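Local atomic coordinates of pyridoxal kinase (Entamoeba histolytica, PDB entry 4S1H), a protein that probably phosphorylates pyridoxal with ATP, in a metal-dependent reaction, to make the cofactor pyridoxal 5'-phosphate. Residues I204-I209 with E272-T277. Sequence-based numbering, arbitrary orientation.
Sequences IKIPRI and ESFTIT. With ADP (adenosine-5'-diphosphate), chain C.
Phe274 packs across Ile204 and Ile206 of strand 202-207, crossing each at about a right angle, and meets Pro207 at its ring edge, beside the adenine site of this ribokinase-like fold. That strand belongs to the small antiparallel sheet bordering the nucleotide pocket, and strand 277-278 joins it as an outer member just after Phe274. From CB outward, Phe274 meets the strand atom by atom: CB packs 3.6 Å from Ile204 CG2, and the same methyl also lies near CG. With CG anti to the carbonyl carbon (chi1 -67°), the ring runs along the strand toward the nucleotide: CD2 comes to 3.4 Å from Lys205 O, and CE2 reaches Ile206 CG1 and, at 4.0 Å, Pro207 CD, which lies in the ring plane. Ser243 and Gln246 of helix 234-250 also touch this side chain, so Phe274 links strand and helix. Farther from the pocket, the CD1 methyls of Ile204 and Ile276 meet.

No direct hydrogen bond joins the two segments; water does it instead. One water accepts from Lys205 N and donates to Thr275 O, while a second accepts from Thr275 N at 2.8 Å and gives only a weak bond to Lys205 O. Past the strand end, Ile209 grips the adenine through its backbone: its N donates to ADP N1 (168°) and its O accepts from N6. The Ile206 side chain touches both the aromatic ring and the nucleotide, with CG1 against Phe274 CE2 and CD1 3.6 Å from the ribose O2' of ADP.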
# COMPACT_ATOMS: atom_id res chain seq x y z
N ILE A 204 -5.40 21.81 -21.37
CA ILE A 204 -6.10 22.32 -20.20
C ILE A 204 -5.14 23.26 -19.51
O ILE A 204 -3.96 22.91 -19.31
CB ILE A 204 -6.46 21.18 -19.21
CG1 ILE A 204 -7.33 20.12 -19.90
CG2 ILE A 204 -7.14 21.73 -17.95
CD1 ILE A 204 -7.77 18.96 -19.04
N LYS A 205 -5.64 24.44 -19.15
CA LYS A 205 -4.88 25.46 -18.42
C LYS A 205 -5.21 25.37 -16.92
O LYS A 205 -6.38 25.45 -16.54
CB LYS A 205 -5.18 26.85 -18.98
CG LYS A 205 -4.31 27.95 -18.38
CD LYS A 205 -4.70 29.33 -18.88
CE LYS A 205 -4.66 29.49 -20.37
NZ LYS A 205 -3.39 29.07 -21.00
N ILE A 206 -4.18 25.22 -16.10
CA ILE A 206 -4.31 25.03 -14.66
C ILE A 206 -3.54 26.15 -13.93
O ILE A 206 -2.35 26.28 -14.14
CB ILE A 206 -3.71 23.69 -14.25
CG1 ILE A 206 -4.43 22.55 -14.99
CG2 ILE A 206 -3.79 23.50 -12.73
CD1 ILE A 206 -3.54 21.38 -15.34
N PRO A 207 -4.22 26.91 -13.04
CA PRO A 207 -3.47 27.96 -12.31
C PRO A 207 -2.50 27.33 -11.36
O PRO A 207 -2.87 26.35 -10.70
CB PRO A 207 -4.57 28.70 -11.54
CG PRO A 207 -5.83 28.43 -12.28
CD PRO A 207 -5.68 27.03 -12.83
N ARG A 208 -1.27 27.81 -11.32
CA ARG A 208 -0.28 27.21 -10.42
C ARG A 208 -0.61 27.57 -8.97
O ARG A 208 -0.92 28.72 -8.67
CB ARG A 208 1.15 27.69 -10.74
CG ARG A 208 2.20 26.86 -10.01
CD ARG A 208 3.61 27.44 -10.21
NE ARG A 208 4.23 27.03 -11.46
CZ ARG A 208 4.61 25.79 -11.76
NH1 ARG A 208 4.43 24.79 -10.90
NH2 ARG A 208 5.18 25.54 -12.94
N ILE A 209 -0.55 26.58 -8.10
CA ILE A 209 -0.64 26.76 -6.66
C ILE A 209 0.80 26.80 -6.17
O ILE A 209 1.61 25.98 -6.58
CB ILE A 209 -1.41 25.59 -6.00
CG1 ILE A 209 -2.86 25.56 -6.50
CG2 ILE A 209 -1.33 25.69 -4.49
CD1 ILE A 209 -3.63 24.31 -6.11
N GLU A 272 -15.85 18.13 -13.01
CA GLU A 272 -14.94 18.42 -14.10
C GLU A 272 -14.88 19.93 -14.19
O GLU A 272 -15.63 20.55 -14.95
CB GLU A 272 -15.46 17.75 -15.38
CG GLU A 272 -15.49 16.24 -15.23
CD GLU A 272 -15.97 15.49 -16.44
OE1 GLU A 272 -15.93 16.06 -17.56
OE2 GLU A 272 -16.35 14.30 -16.27
N SER A 273 -13.96 20.51 -13.43
CA SER A 273 -13.88 21.95 -13.18
C SER A 273 -13.13 22.73 -14.24
O SER A 273 -13.15 23.97 -14.20
CB SER A 273 -13.14 22.22 -11.87
OG SER A 273 -13.48 21.29 -10.91
N PHE A 274 -12.43 22.05 -15.15
CA PHE A 274 -11.61 22.75 -16.15
C PHE A 274 -12.23 22.63 -17.50
O PHE A 274 -13.10 21.81 -17.75
CB PHE A 274 -10.20 22.17 -16.18
CG PHE A 274 -9.44 22.43 -14.93
CD1 PHE A 274 -9.49 21.57 -13.85
CD2 PHE A 274 -8.67 23.59 -14.83
CE1 PHE A 274 -8.79 21.86 -12.70
CE2 PHE A 274 -7.97 23.87 -13.69
CZ PHE A 274 -8.02 23.01 -12.63
N THR A 275 -11.79 23.50 -18.39
CA THR A 275 -12.26 23.51 -19.75
C THR A 275 -11.31 22.67 -20.59
O THR A 275 -10.09 22.87 -20.54
CB THR A 275 -12.30 24.97 -20.27
OG1 THR A 275 -13.19 25.73 -19.44
CG2 THR A 275 -12.79 25.03 -21.70
N ILE A 276 -11.89 21.76 -21.37
CA ILE A 276 -11.18 21.03 -22.43
C ILE A 276 -11.10 21.94 -23.64
O ILE A 276 -12.12 22.30 -24.24
CB ILE A 276 -11.94 19.75 -22.85
CG1 ILE A 276 -12.03 18.80 -21.66
CG2 ILE A 276 -11.28 19.06 -24.05
CD1 ILE A 276 -10.68 18.42 -21.10
N THR A 277 -9.87 22.35 -23.98
CA THR A 277 -9.68 23.25 -25.14
C THR A 277 -9.06 22.51 -26.30
O THR A 277 -7.87 22.16 -26.26
CB THR A 277 -8.80 24.41 -24.71
OG1 THR A 277 -9.45 25.07 -23.60
CG2 THR A 277 -8.55 25.41 -25.89
PB ADP C . 5.13 15.24 -11.79
O1B ADP C . 6.08 16.40 -12.02
O2B ADP C . 5.07 14.79 -10.34
O3B ADP C . 5.32 14.17 -12.82
PA ADP C . 3.22 17.28 -12.59
O1A ADP C . 3.11 17.25 -14.09
O2A ADP C . 4.11 18.29 -11.94
O3A ADP C . 3.65 15.81 -12.06
O5' ADP C . 1.78 17.41 -11.95
C5' ADP C . 0.70 16.55 -12.25
C4' ADP C . -0.55 17.38 -12.13
O4' ADP C . -0.64 17.91 -10.81
C3' ADP C . -0.52 18.58 -13.07
O3' ADP C . -1.10 18.26 -14.34
C2' ADP C . -1.30 19.60 -12.29
O2' ADP C . -2.69 19.40 -12.51
C1' ADP C . -1.01 19.29 -10.84
N9 ADP C . 0.06 20.12 -10.22
C8 ADP C . 1.33 19.80 -9.95
N7 ADP C . 1.98 20.83 -9.35
C5 ADP C . 1.09 21.83 -9.23
C6 ADP C . 1.10 23.20 -8.67
N6 ADP C . 2.23 23.70 -8.13
N1 ADP C . -0.05 23.91 -8.75
C2 ADP C . -1.18 23.40 -9.31
N3 ADP C . -1.26 22.16 -9.82
C4 ADP C . -0.17 21.35 -9.80
O HOH W 1 -8.15 24.99 -20.51
O HOH W 2 -9.59 25.19 -17.86